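Side-chain contacts in AopB (Aeromonas hydrophila, PDB 3WXX), which is a translocator that probably forms part of the pore carrying type III secretion effectors into host cells, and is bound by its chaperone AcrH, presumably before secretion: residues A204-A207 with M208-V211; K119-G122 with W123-A126; D95-Q98 with T99-K102; K177-G180 with P181-A185. One frame throughout, in Å; residues are numbered along the deposited sequence.

Interaction 1: residues A204-A207 with M208-V211; sequences ASTA and MKAV
A207, M208 and T206 carry most of this contact, one turn of helix 201-217 meeting the next. The carbonyl oxygen of A207 accepts V211 N, four residues on, at 2.9 Å, N-H...O 168°. The same oxygen meets the branch of V211 that lies beside its backbone N, CG2 to A207 O 3.3 Å. M208, a selenomethionine, closes the preceding rung: its N donates to A204 O at 2.8 Å. The CB of M208 rests 3.3 Å from S205 O, a plain van der Waals contact. With CG anti to the backbone N (chi1 -176°) and a chain bent twice beyond it, the selenium end leads away from the preceding turn, and the side chain packs on I192 of helix 179-198. The motif is the regular i to i+4 ladder of an alpha-helix, continued by K209 N on S205 O and by A210 N on T206 O at 2.7 Å. A204 and V211 also face helix 179-198, whereas A207 and A210 meet V141 and A138 of helix 126-151; the helix packs against both, with alanines at several of the contact points. T206 lies alongside K209, both pointing the same way, and CG2 of T206 comes 4.0 Å from K209 NZ, a loose approach without a polar bond. The T206 hydroxyl is engaged elsewhere, by S202 O and by E6 of the AcrH chain.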
ATOM      1  N   ALA B 204     -14.461   5.646   8.918  1.00 55.89           N
ATOM      2  CA  ALA B 204     -14.526   6.176   7.560  1.00 58.37           C
ATOM      3  C   ALA B 204     -14.472   7.691   7.564  1.00 52.49           C
ATOM      4  O   ALA B 204     -13.849   8.323   6.718  1.00 51.28           O
ATOM      5  CB  ALA B 204     -15.816   5.721   6.893  1.00 62.96           C
ATOM      6  N   SER B 205     -15.140   8.258   8.548  1.00 50.62           N
ATOM      7  CA  SER B 205     -15.221   9.681   8.677  1.00 54.00           C
ATOM      8  C   SER B 205     -13.841  10.268   8.984  1.00 49.21           C
ATOM      9  O   SER B 205     -13.427  11.248   8.350  1.00 41.02           O
ATOM     10  CB  SER B 205     -16.213  10.027   9.779  1.00 57.60           C
ATOM     11  OG  SER B 205     -16.221  11.411  10.039  1.00 62.67           O
ATOM     12  N   THR B 206     -13.168   9.680   9.979  1.00 45.80           N
ATOM     13  CA  THR B 206     -11.772  10.002  10.308  1.00 44.97           C
ATOM     14  C   THR B 206     -10.863   9.804   9.103  1.00 46.00           C
ATOM     15  O   THR B 206      -9.956  10.605   8.848  1.00 45.89           O
ATOM     16  CB  THR B 206     -11.264   9.104  11.447  1.00 42.53           C
ATOM     17  OG1 THR B 206     -12.011   9.366  12.625  1.00 48.70           O
ATOM     18  CG2 THR B 206      -9.811   9.374  11.785  1.00 46.54           C
ATOM     19  N   ALA B 207     -11.085   8.707   8.384  1.00 46.41           N
ATOM     20  CA  ALA B 207     -10.296   8.409   7.209  1.00 49.34           C
ATOM     21  C   ALA B 207     -10.472   9.521   6.178  1.00 48.54           C
ATOM     22  O   ALA B 207      -9.501   9.938   5.526  1.00 52.47           O
ATOM     23  CB  ALA B 207     -10.678   7.047   6.643  1.00 47.88           C
HETATM   24  N   MSE B 208     -11.694  10.025   6.064  1.00 50.40           N
HETATM   25  CA  MSE B 208     -11.981  11.136   5.145  1.00 55.04           C
HETATM   26  C   MSE B 208     -11.256  12.393   5.594  1.00 47.85           C
HETATM   27  O   MSE B 208     -10.590  13.050   4.825  1.00 46.13           O
HETATM   28  CB  MSE B 208     -13.497  11.349   5.028  1.00 54.87           C
HETATM   29  CG  MSE B 208     -13.878  12.431   4.019  1.00 62.89           C
HETATM   30 SE   MSE B 208     -13.581  11.771   2.198  1.00 85.26          SE
HETATM   31  CE  MSE B 208     -11.970  12.772   1.620  1.00 92.49           C
ATOM     32  N   LYS B 209     -11.365  12.716   6.850  1.00 46.71           N
ATOM     33  CA  LYS B 209     -10.614  13.809   7.393  1.00 57.97           C
ATOM     34  C   LYS B 209      -9.099  13.642   7.135  1.00 57.05           C
ATOM     35  O   LYS B 209      -8.454  14.565   6.651  1.00 54.09           O
ATOM     36  CB  LYS B 209     -10.944  13.877   8.862  1.00 67.18           C
ATOM     37  CG  LYS B 209     -10.278  14.966   9.655  1.00 78.39           C
ATOM     38  CD  LYS B 209     -10.302  14.564  11.169  1.00 89.85           C
ATOM     39  CE  LYS B 209      -9.145  13.617  11.542  1.00 98.10           C
ATOM     40  NZ  LYS B 209      -9.231  13.147  12.956  1.00 99.56           N
ATOM     41  N   ALA B 210      -8.567  12.451   7.385  1.00 49.90           N
ATOM     42  CA  ALA B 210      -7.176  12.186   7.172  1.00 52.14           C
ATOM     43  C   ALA B 210      -6.789  12.495   5.759  1.00 53.63           C
ATOM     44  O   ALA B 210      -5.783  13.192   5.520  1.00 59.61           O
ATOM     45  CB  ALA B 210      -6.850  10.735   7.465  1.00 58.56           C
ATOM     46  N   VAL B 211      -7.523  11.924   4.819  1.00 47.20           N
ATOM     47  CA  VAL B 211      -7.212  12.137   3.393  1.00 49.19           C
ATOM     48  C   VAL B 211      -7.318  13.604   3.012  1.00 50.68           C
ATOM     49  O   VAL B 211      -6.464  14.129   2.306  1.00 45.24           O
ATOM     50  CB  VAL B 211      -8.147  11.339   2.477  1.00 54.37           C
ATOM     51  CG1 VAL B 211      -7.931  11.746   1.020  1.00 55.10           C
ATOM     52  CG2 VAL B 211      -7.885   9.838   2.632  1.00 53.05           C
TER

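Interaction 2: residues K119-G122 with W123-A126; sequences KIFG and WISA
A type I beta turn from F121 to I124 leads the chain out of the short helix 117-120 toward helix 126-151. It is closed by I124 N donating to F121 O at 3.2 Å, N-H...O 148°; the donor stands well above the carbonyl plane, 67° out of it. Across the ends of the turn F121 and I124 lie side by side, pointing the same way, and CD1 of I124 comes 3.4 Å from F121 CD1, meeting the ring obliquely. The isoleucine also meets its neighbour: CG1 of I124 sits 3.9 Å above the plane of the W123 indole, over its centre, so one isoleucine branch touches both aromatic side chains. W123 turns its indole back along the chain, CG placed between the backbone N and the carbonyl carbon (chi1 66°). This brings its pyrrole edge back to I120, whose O lies near the ring plane, 3.0 Å from NE1 and 3.2 Å from CD1. The turn is part of the link between helices 117-120 and 126-151, within a predicted transmembrane segment (120-138) and laid on the chaperone: F121 packs on L91, W123 on A100 and I124 on S84, all of the AcrH chain. Beyond the turn S125 is the N-cap of helix 126-151, its OG bonded weakly to A128 N and also to D81 of AcrH. S125 N is held by S84 of the same chaperone chain.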
ATOM      1  N   LYS B 119      16.251  12.798  -2.598  1.00128.26           N
ATOM      2  CA  LYS B 119      17.430  12.006  -2.948  1.00134.36           C
ATOM      3  C   LYS B 119      17.267  10.543  -2.574  1.00126.63           C
ATOM      4  O   LYS B 119      17.544   9.660  -3.392  1.00125.11           O
ATOM      5  CB  LYS B 119      18.712  12.608  -2.359  1.00141.44           C
ATOM      6  CG  LYS B 119      19.388  13.367  -3.489  1.00143.89           C
ATOM      7  CD  LYS B 119      20.849  13.786  -3.372  1.00145.90           C
ATOM      8  CE  LYS B 119      21.457  14.028  -4.744  1.00143.23           C
ATOM      9  NZ  LYS B 119      22.596  14.986  -4.723  1.00146.79           N
ATOM     10  N   ILE B 120      16.807  10.287  -1.352  1.00110.86           N
ATOM     11  CA  ILE B 120      16.448   8.917  -0.968  1.00100.12           C
ATOM     12  C   ILE B 120      14.945   8.607  -1.117  1.00 87.93           C
ATOM     13  O   ILE B 120      14.579   7.424  -1.166  1.00 88.27           O
ATOM     14  CB  ILE B 120      16.930   8.532   0.455  1.00 92.81           C
ATOM     15  CG1 ILE B 120      16.502   9.580   1.489  1.00 87.02           C
ATOM     16  CG2 ILE B 120      18.440   8.281   0.465  1.00 82.57           C
ATOM     17  CD1 ILE B 120      16.465   9.030   2.899  1.00 88.79           C
ATOM     18  N   PHE B 121      14.090   9.641  -1.194  1.00 74.55           N
ATOM     19  CA  PHE B 121      12.625   9.450  -1.282  1.00 67.55           C
ATOM     20  C   PHE B 121      11.947  10.151  -2.456  1.00 60.37           C
ATOM     21  O   PHE B 121      10.729  10.228  -2.512  1.00 57.99           O
ATOM     22  CB  PHE B 121      11.945   9.831   0.036  1.00 60.79           C
ATOM     23  CG  PHE B 121      12.302   8.924   1.180  1.00 61.58           C
ATOM     24  CD1 PHE B 121      12.059   7.580   1.110  1.00 61.33           C
ATOM     25  CD2 PHE B 121      12.889   9.425   2.336  1.00 74.71           C
ATOM     26  CE1 PHE B 121      12.379   6.743   2.166  1.00 71.70           C
ATOM     27  CE2 PHE B 121      13.231   8.588   3.401  1.00 76.80           C
ATOM     28  CZ  PHE B 121      12.977   7.240   3.312  1.00 73.15           C
ATOM     29  N   GLY B 122      12.726  10.582  -3.434  1.00 54.28           N
ATOM     30  CA  GLY B 122      12.165  11.181  -4.637  1.00 53.01           C
ATOM     31  C   GLY B 122      11.464  10.172  -5.506  1.00 56.02           C
ATOM     32  O   GLY B 122      10.694  10.526  -6.401  1.00 64.93           O
ATOM     33  N   TRP B 123      11.734   8.900  -5.249  1.00 56.48           N
ATOM     34  CA  TRP B 123      11.110   7.811  -6.015  1.00 49.30           C
ATOM     35  C   TRP B 123       9.693   7.514  -5.524  1.00 44.49           C
ATOM     36  O   TRP B 123       8.863   6.979  -6.252  1.00 46.22           O
ATOM     37  CB  TRP B 123      11.989   6.553  -5.971  1.00 43.18           C
ATOM     38  CG  TRP B 123      12.155   5.917  -4.665  1.00 38.05           C
ATOM     39  CD1 TRP B 123      13.102   6.194  -3.730  1.00 36.89           C
ATOM     40  CD2 TRP B 123      11.345   4.897  -4.122  1.00 40.67           C
ATOM     41  NE1 TRP B 123      12.934   5.407  -2.616  1.00 35.55           N
ATOM     42  CE2 TRP B 123      11.852   4.596  -2.835  1.00 42.62           C
ATOM     43  CE3 TRP B 123      10.201   4.236  -4.566  1.00 43.00           C
ATOM     44  CZ2 TRP B 123      11.273   3.627  -2.016  1.00 41.74           C
ATOM     45  CZ3 TRP B 123       9.614   3.286  -3.742  1.00 42.12           C
ATOM     46  CH2 TRP B 123      10.158   2.990  -2.484  1.00 43.89           C
ATOM     47  N   ILE B 124       9.417   7.892  -4.293  1.00 41.29           N
ATOM     48  CA  ILE B 124       8.106   7.642  -3.696  1.00 45.23           C
ATOM     49  C   ILE B 124       6.964   8.304  -4.476  1.00 40.20           C
ATOM     50  O   ILE B 124       7.059   9.436  -4.884  1.00 44.70           O
ATOM     51  CB  ILE B 124       8.188   8.031  -2.228  1.00 44.67           C
ATOM     52  CG1 ILE B 124       8.916   6.908  -1.525  1.00 51.79           C
ATOM     53  CG2 ILE B 124       6.836   8.264  -1.631  1.00 46.82           C
ATOM     54  CD1 ILE B 124       8.925   7.032  -0.026  1.00 62.15           C
ATOM     55  N   SER B 125       5.911   7.578  -4.753  1.00 40.65           N
ATOM     56  CA  SER B 125       4.852   8.128  -5.613  1.00 40.84           C
ATOM     57  C   SER B 125       4.089   9.181  -4.848  1.00 42.18           C
ATOM     58  O   SER B 125       4.180   9.261  -3.606  1.00 45.13           O
ATOM     59  CB  SER B 125       3.859   7.045  -6.053  1.00 39.48           C
ATOM     60  OG  SER B 125       3.272   6.391  -4.941  1.00 42.18           O
ATOM     61  N   ALA B 126       3.306   9.968  -5.576  1.00 42.29           N
ATOM     62  CA  ALA B 126       2.446  10.999  -4.951  1.00 44.22           C
ATOM     63  C   ALA B 126       1.393  10.400  -4.007  1.00 46.38           C
ATOM     64  O   ALA B 126       1.124  10.958  -2.954  1.00 40.93           O
ATOM     65  CB  ALA B 126       1.756  11.799  -6.018  1.00 44.32           C
TER

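Interaction 3: residues D95-Q98 with T99-K102; sequences DENQ and TKMK
N97 and K100 lie side by side on helix 91-113, pointing the same way, and their polar ends make a weak hydrogen bond, K100 NZ to N97 OD1 at 3.4 Å. Both put CG beside the backbone N (chi1 -62° in N97 and -73° in K100), and the extended lysine chain runs back past E96 O, 3.4 Å from CG, to reach the amide. The carboxylate of E96 lies farther off, its OE1 5.1 Å from K100 NZ, opposite charges that may attract weakly but are not in contact. A second weak side-chain bond joins T99 OG1 to D95 O at 3.2 Å, sharing that oxygen with T99 N. The backbone bonds are the ordinary helical rungs, among them K100 N to E96 O and K102 N to Q98 O, each 2.9 Å. Outside the turn, AcrH supplies further polar partners: G12 O receives N97 ND2, D11 O receives Q98 NE2, and Y58 O receives K100 NZ. K102 pairs with E106, while the selenomethionine M101 packs on I135 and A143 of helix 126-151. The chemistry implies that this part of a predicted coiled coil faces the chaperone through amide and ammonium groups offered to its backbone carbonyls, with a weak bond between N97 and K100 alongside.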
ATOM      1  N   ASP B  95       2.153  -3.356  18.706  1.00 56.57           N
ATOM      2  CA  ASP B  95       3.249  -2.482  19.048  1.00 60.98           C
ATOM      3  C   ASP B  95       4.189  -2.340  17.840  1.00 54.68           C
ATOM      4  O   ASP B  95       4.663  -1.233  17.530  1.00 55.58           O
ATOM      5  CB  ASP B  95       3.987  -2.997  20.281  1.00 69.71           C
ATOM      6  CG  ASP B  95       5.043  -2.020  20.771  1.00 79.16           C
ATOM      7  OD1 ASP B  95       4.668  -0.894  21.157  1.00 86.24           O
ATOM      8  OD2 ASP B  95       6.248  -2.370  20.740  1.00 87.16           O
ATOM      9  N   GLU B  96       4.430  -3.440  17.140  1.00 52.03           N
ATOM     10  CA  GLU B  96       5.281  -3.402  15.937  1.00 59.80           C
ATOM     11  C   GLU B  96       4.743  -2.458  14.860  1.00 53.79           C
ATOM     12  O   GLU B  96       5.464  -1.662  14.271  1.00 55.66           O
ATOM     13  CB  GLU B  96       5.422  -4.808  15.354  1.00 69.63           C
ATOM     14  CG  GLU B  96       6.170  -5.770  16.254  1.00 74.33           C
ATOM     15  CD  GLU B  96       6.200  -7.164  15.675  1.00 82.90           C
ATOM     16  OE1 GLU B  96       5.435  -7.377  14.703  1.00 86.68           O
ATOM     17  OE2 GLU B  96       6.951  -8.039  16.190  1.00 86.39           O
ATOM     18  N   ASN B  97       3.455  -2.566  14.625  1.00 52.50           N
ATOM     19  CA  ASN B  97       2.780  -1.707  13.699  1.00 52.70           C
ATOM     20  C   ASN B  97       2.850  -0.272  14.136  1.00 48.47           C
ATOM     21  O   ASN B  97       3.070   0.630  13.295  1.00 56.10           O
ATOM     22  CB  ASN B  97       1.321  -2.191  13.516  1.00 50.93           C
ATOM     23  CG  ASN B  97       1.250  -3.585  12.925  1.00 45.43           C
ATOM     24  OD1 ASN B  97       2.276  -4.156  12.501  1.00 47.47           O
ATOM     25  ND2 ASN B  97       0.074  -4.163  12.939  1.00 44.34           N
ATOM     26  N   GLN B  98       2.621  -0.014  15.423  1.00 44.06           N
ATOM     27  CA  GLN B  98       2.798   1.372  15.921  1.00 45.12           C
ATOM     28  C   GLN B  98       4.218   1.863  15.615  1.00 43.12           C
ATOM     29  O   GLN B  98       4.383   2.958  15.113  1.00 45.06           O
ATOM     30  CB  GLN B  98       2.490   1.487  17.400  1.00 46.65           C
ATOM     31  CG  GLN B  98       1.004   1.494  17.693  1.00 52.40           C
ATOM     32  CD  GLN B  98       0.651   1.232  19.164  1.00 58.46           C
ATOM     33  OE1 GLN B  98       1.494   1.376  20.059  1.00 60.53           O
ATOM     34  NE2 GLN B  98      -0.617   0.866  19.417  1.00 54.76           N
ATOM     35  N   THR B  99       5.217   1.007  15.821  1.00 41.51           N
ATOM     36  CA  THR B  99       6.608   1.385  15.599  1.00 48.32           C
ATOM     37  C   THR B  99       6.891   1.718  14.139  1.00 47.61           C
ATOM     38  O   THR B  99       7.595   2.720  13.821  1.00 50.38           O
ATOM     39  CB  THR B  99       7.585   0.305  16.158  1.00 53.29           C
ATOM     40  OG1 THR B  99       7.506   0.304  17.599  1.00 57.90           O
ATOM     41  CG2 THR B  99       9.030   0.562  15.753  1.00 46.83           C
ATOM     42  N   LYS B 100       6.372   0.876  13.245  1.00 46.94           N
ATOM     43  CA  LYS B 100       6.459   1.126  11.787  1.00 40.09           C
ATOM     44  C   LYS B 100       5.930   2.510  11.449  1.00 41.22           C
ATOM     45  O   LYS B 100       6.510   3.233  10.627  1.00 38.36           O
ATOM     46  CB  LYS B 100       5.667   0.071  11.020  1.00 42.09           C
ATOM     47  CG  LYS B 100       6.330  -1.308  10.998  1.00 44.16           C
ATOM     48  CD  LYS B 100       5.405  -2.338  10.382  1.00 44.39           C
ATOM     49  CE  LYS B 100       6.017  -3.720  10.406  1.00 48.25           C
ATOM     50  NZ  LYS B 100       4.908  -4.719  10.349  1.00 52.92           N
HETATM   51  N   MSE B 101       4.810   2.889  12.056  1.00 47.68           N
HETATM   52  CA  MSE B 101       4.212   4.176  11.725  1.00 51.60           C
HETATM   53  C   MSE B 101       5.044   5.274  12.315  1.00 49.24           C
HETATM   54  O   MSE B 101       5.228   6.323  11.696  1.00 42.72           O
HETATM   55  CB  MSE B 101       2.781   4.221  12.208  1.00 52.10           C
HETATM   56  CG  MSE B 101       1.929   3.262  11.397  1.00 52.43           C
HETATM   57 SE   MSE B 101       0.036   3.461  11.924  1.00 57.64          SE
HETATM   58  CE  MSE B 101      -0.230   4.460  10.291  1.00 61.44           C
ATOM     59  N   LYS B 102       5.565   5.026  13.508  1.00 48.65           N
ATOM     60  CA  LYS B 102       6.445   5.977  14.157  1.00 56.34           C
ATOM     61  C   LYS B 102       7.717   6.189  13.320  1.00 51.62           C
ATOM     62  O   LYS B 102       8.044   7.318  12.935  1.00 50.30           O
ATOM     63  CB  LYS B 102       6.787   5.496  15.569  1.00 62.05           C
ATOM     64  CG  LYS B 102       7.723   6.434  16.324  1.00 76.00           C
ATOM     65  CD  LYS B 102       8.099   5.913  17.701  1.00 89.26           C
ATOM     66  CE  LYS B 102       9.349   6.627  18.297  1.00 95.19           C
ATOM     67  NZ  LYS B 102      10.624   6.049  17.769  1.00101.13           N
TER

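Interaction 4: residues K177-G180 with P181-A185; sequences KVLG and PIMIA
L179 meets I182 near the start of helix 179-198, where its CD1 comes 3.9 Å from I182 CD1. The leucine and isoleucine chains cross at a slant, and L179 reaches forward because CG is anti to its backbone N (chi1 -176°). On another side the pyrrolidine ring of P181 leans back on the chain before it, CD 3.4 Å from V178 O, and CG2 of I182 lies 3.8 Å from the same oxygen. Behind these side chains stand helical rungs near the start of the helix. I184 N donates to G180 O at 3.2 Å, the donor nearly in line with the carbonyl, and A185 N reaches P181 O at 3.1 Å; a longer bond from M183 N to L179 O is less certain. Farther out, I162 touches L179, the selenomethionine M183 and K177, whose NZ forms a weak, long ion pair with E174. No AcrH residue touches these two segments. P181, lacking an N-H, sits near the start of the helix, where no preceding carbonyl need be served. From I182 on the chain enters a predicted transmembrane segment, and its apolar surface side chains may meet lipid once inserted.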
ATOM      1  N   LYS B 177      -3.960  13.043 -19.974  1.00117.56           N
ATOM      2  CA  LYS B 177      -4.118  12.479 -18.586  1.00 93.12           C
ATOM      3  C   LYS B 177      -4.503  13.444 -17.414  1.00 93.63           C
ATOM      4  O   LYS B 177      -3.768  13.544 -16.411  1.00 70.65           O
ATOM      5  CB  LYS B 177      -2.895  11.675 -18.128  1.00 82.30           C
ATOM      6  CG  LYS B 177      -2.848  10.227 -18.571  1.00 85.17           C
ATOM      7  CD  LYS B 177      -3.517   9.324 -17.551  1.00 82.02           C
ATOM      8  CE  LYS B 177      -4.566   8.477 -18.206  1.00 69.49           C
ATOM      9  NZ  LYS B 177      -3.968   7.419 -19.030  1.00 62.47           N
ATOM     10  N   VAL B 178      -5.634  14.151 -17.515  1.00100.75           N
ATOM     11  CA  VAL B 178      -6.361  14.607 -16.303  1.00102.84           C
ATOM     12  C   VAL B 178      -7.315  13.472 -15.814  1.00 89.67           C
ATOM     13  O   VAL B 178      -7.892  13.547 -14.726  1.00 82.41           O
ATOM     14  CB  VAL B 178      -7.075  15.983 -16.501  1.00112.77           C
ATOM     15  CG1 VAL B 178      -8.477  15.818 -17.082  1.00116.52           C
ATOM     16  CG2 VAL B 178      -7.106  16.785 -15.187  1.00109.34           C
ATOM     17  N   LEU B 179      -7.466  12.433 -16.632  1.00 77.81           N
ATOM     18  CA  LEU B 179      -8.055  11.145 -16.230  1.00 82.38           C
ATOM     19  C   LEU B 179      -7.407  10.523 -14.954  1.00 86.08           C
ATOM     20  O   LEU B 179      -8.061   9.805 -14.179  1.00 76.33           O
ATOM     21  CB  LEU B 179      -7.945  10.190 -17.439  1.00 75.81           C
ATOM     22  CG  LEU B 179      -8.543   8.788 -17.408  1.00 77.44           C
ATOM     23  CD1 LEU B 179     -10.015   8.823 -17.028  1.00 80.40           C
ATOM     24  CD2 LEU B 179      -8.360   8.107 -18.755  1.00 75.65           C
ATOM     25  N   GLY B 180      -6.123  10.827 -14.743  1.00 93.61           N
ATOM     26  CA  GLY B 180      -5.373  10.408 -13.558  1.00 82.48           C
ATOM     27  C   GLY B 180      -5.959  10.868 -12.231  1.00 81.80           C
ATOM     28  O   GLY B 180      -6.439  10.032 -11.460  1.00 83.57           O
ATOM     29  N   PRO B 181      -5.912  12.190 -11.940  1.00 80.92           N
ATOM     30  CA  PRO B 181      -6.397  12.633 -10.621  1.00 84.79           C
ATOM     31  C   PRO B 181      -7.813  12.157 -10.284  1.00 84.37           C
ATOM     32  O   PRO B 181      -8.118  11.918  -9.116  1.00 81.08           O
ATOM     33  CB  PRO B 181      -6.346  14.165 -10.706  1.00 79.34           C
ATOM     34  CG  PRO B 181      -5.305  14.459 -11.725  1.00 81.73           C
ATOM     35  CD  PRO B 181      -5.211  13.272 -12.659  1.00 80.58           C
ATOM     36  N   ILE B 182      -8.668  12.001 -11.282  1.00 82.16           N
ATOM     37  CA  ILE B 182     -10.043  11.652 -10.955  1.00 90.98           C
ATOM     38  C   ILE B 182     -10.125  10.187 -10.547  1.00 86.94           C
ATOM     39  O   ILE B 182     -10.911   9.825  -9.675  1.00 82.24           O
ATOM     40  CB  ILE B 182     -11.042  11.946 -12.086  1.00 98.21           C
ATOM     41  CG1 ILE B 182     -10.869  10.934 -13.209  1.00 94.82           C
ATOM     42  CG2 ILE B 182     -10.966  13.439 -12.445  1.00 99.34           C
ATOM     43  CD1 ILE B 182     -11.677  11.262 -14.429  1.00105.53           C
HETATM   44  N   MSE B 183      -9.306   9.359 -11.183  1.00 87.47           N
HETATM   45  CA  MSE B 183      -9.238   7.932 -10.847  1.00 90.02           C
HETATM   46  C   MSE B 183      -8.695   7.721  -9.448  1.00 91.19           C
HETATM   47  O   MSE B 183      -8.990   6.720  -8.801  1.00 88.48           O
HETATM   48  CB  MSE B 183      -8.338   7.224 -11.849  1.00 94.23           C
HETATM   49  CG  MSE B 183      -8.944   7.252 -13.249  1.00101.01           C
HETATM   50 SE   MSE B 183     -10.284   5.833 -13.495  1.00106.68          SE
HETATM   51  CE  MSE B 183      -9.382   4.294 -12.716  1.00 95.51           C
ATOM     52  N   ILE B 184      -7.864   8.651  -8.988  1.00 87.10           N
ATOM     53  CA  ILE B 184      -7.484   8.722  -7.590  1.00 82.87           C
ATOM     54  C   ILE B 184      -8.754   8.943  -6.761  1.00 78.64           C
ATOM     55  O   ILE B 184      -9.141   8.082  -5.976  1.00 68.42           O
ATOM     56  CB  ILE B 184      -6.455   9.862  -7.361  1.00 89.43           C
ATOM     57  CG1 ILE B 184      -5.110   9.478  -7.998  1.00 90.75           C
ATOM     58  CG2 ILE B 184      -6.277  10.165  -5.876  1.00 94.87           C
ATOM     59  CD1 ILE B 184      -4.051  10.574  -7.999  1.00 91.94           C
ATOM     60  N   ALA B 185      -9.379  10.118  -6.940  1.00 78.29           N
ATOM     61  CA  ALA B 185     -10.625  10.500  -6.257  1.00 64.11           C
ATOM     62  C   ALA B 185     -11.601   9.349  -6.253  1.00 60.23           C
ATOM     63  O   ALA B 185     -12.240   9.066  -5.234  1.00 63.60           O
ATOM     64  CB  ALA B 185     -11.245  11.722  -6.922  1.00 62.64           C
TER

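How the interactions relate
All four contacts are local; three join successive turns of a helix or its start, while interaction 2 is a beta turn between helices. Interactions 1 and 3 are partly buried, interaction 1 lying nearest the centre of the chain; interactions 2 and 4 are surface contacts. Interactions 1 and 4 sit on successive helices, 201-217 and 179-198, yet their centres are 20 Å apart. Interactions 3 and 4 lie on opposite sides of the chain's centre, about 31 Å between centres, and differ in chemistry: polar side chains serve AcrH in one, apolar ones lie on a surface AcrH does not touch in the other. Interaction 2 meets AcrH through both packing and hydrogen bonds, interaction 1 through T206.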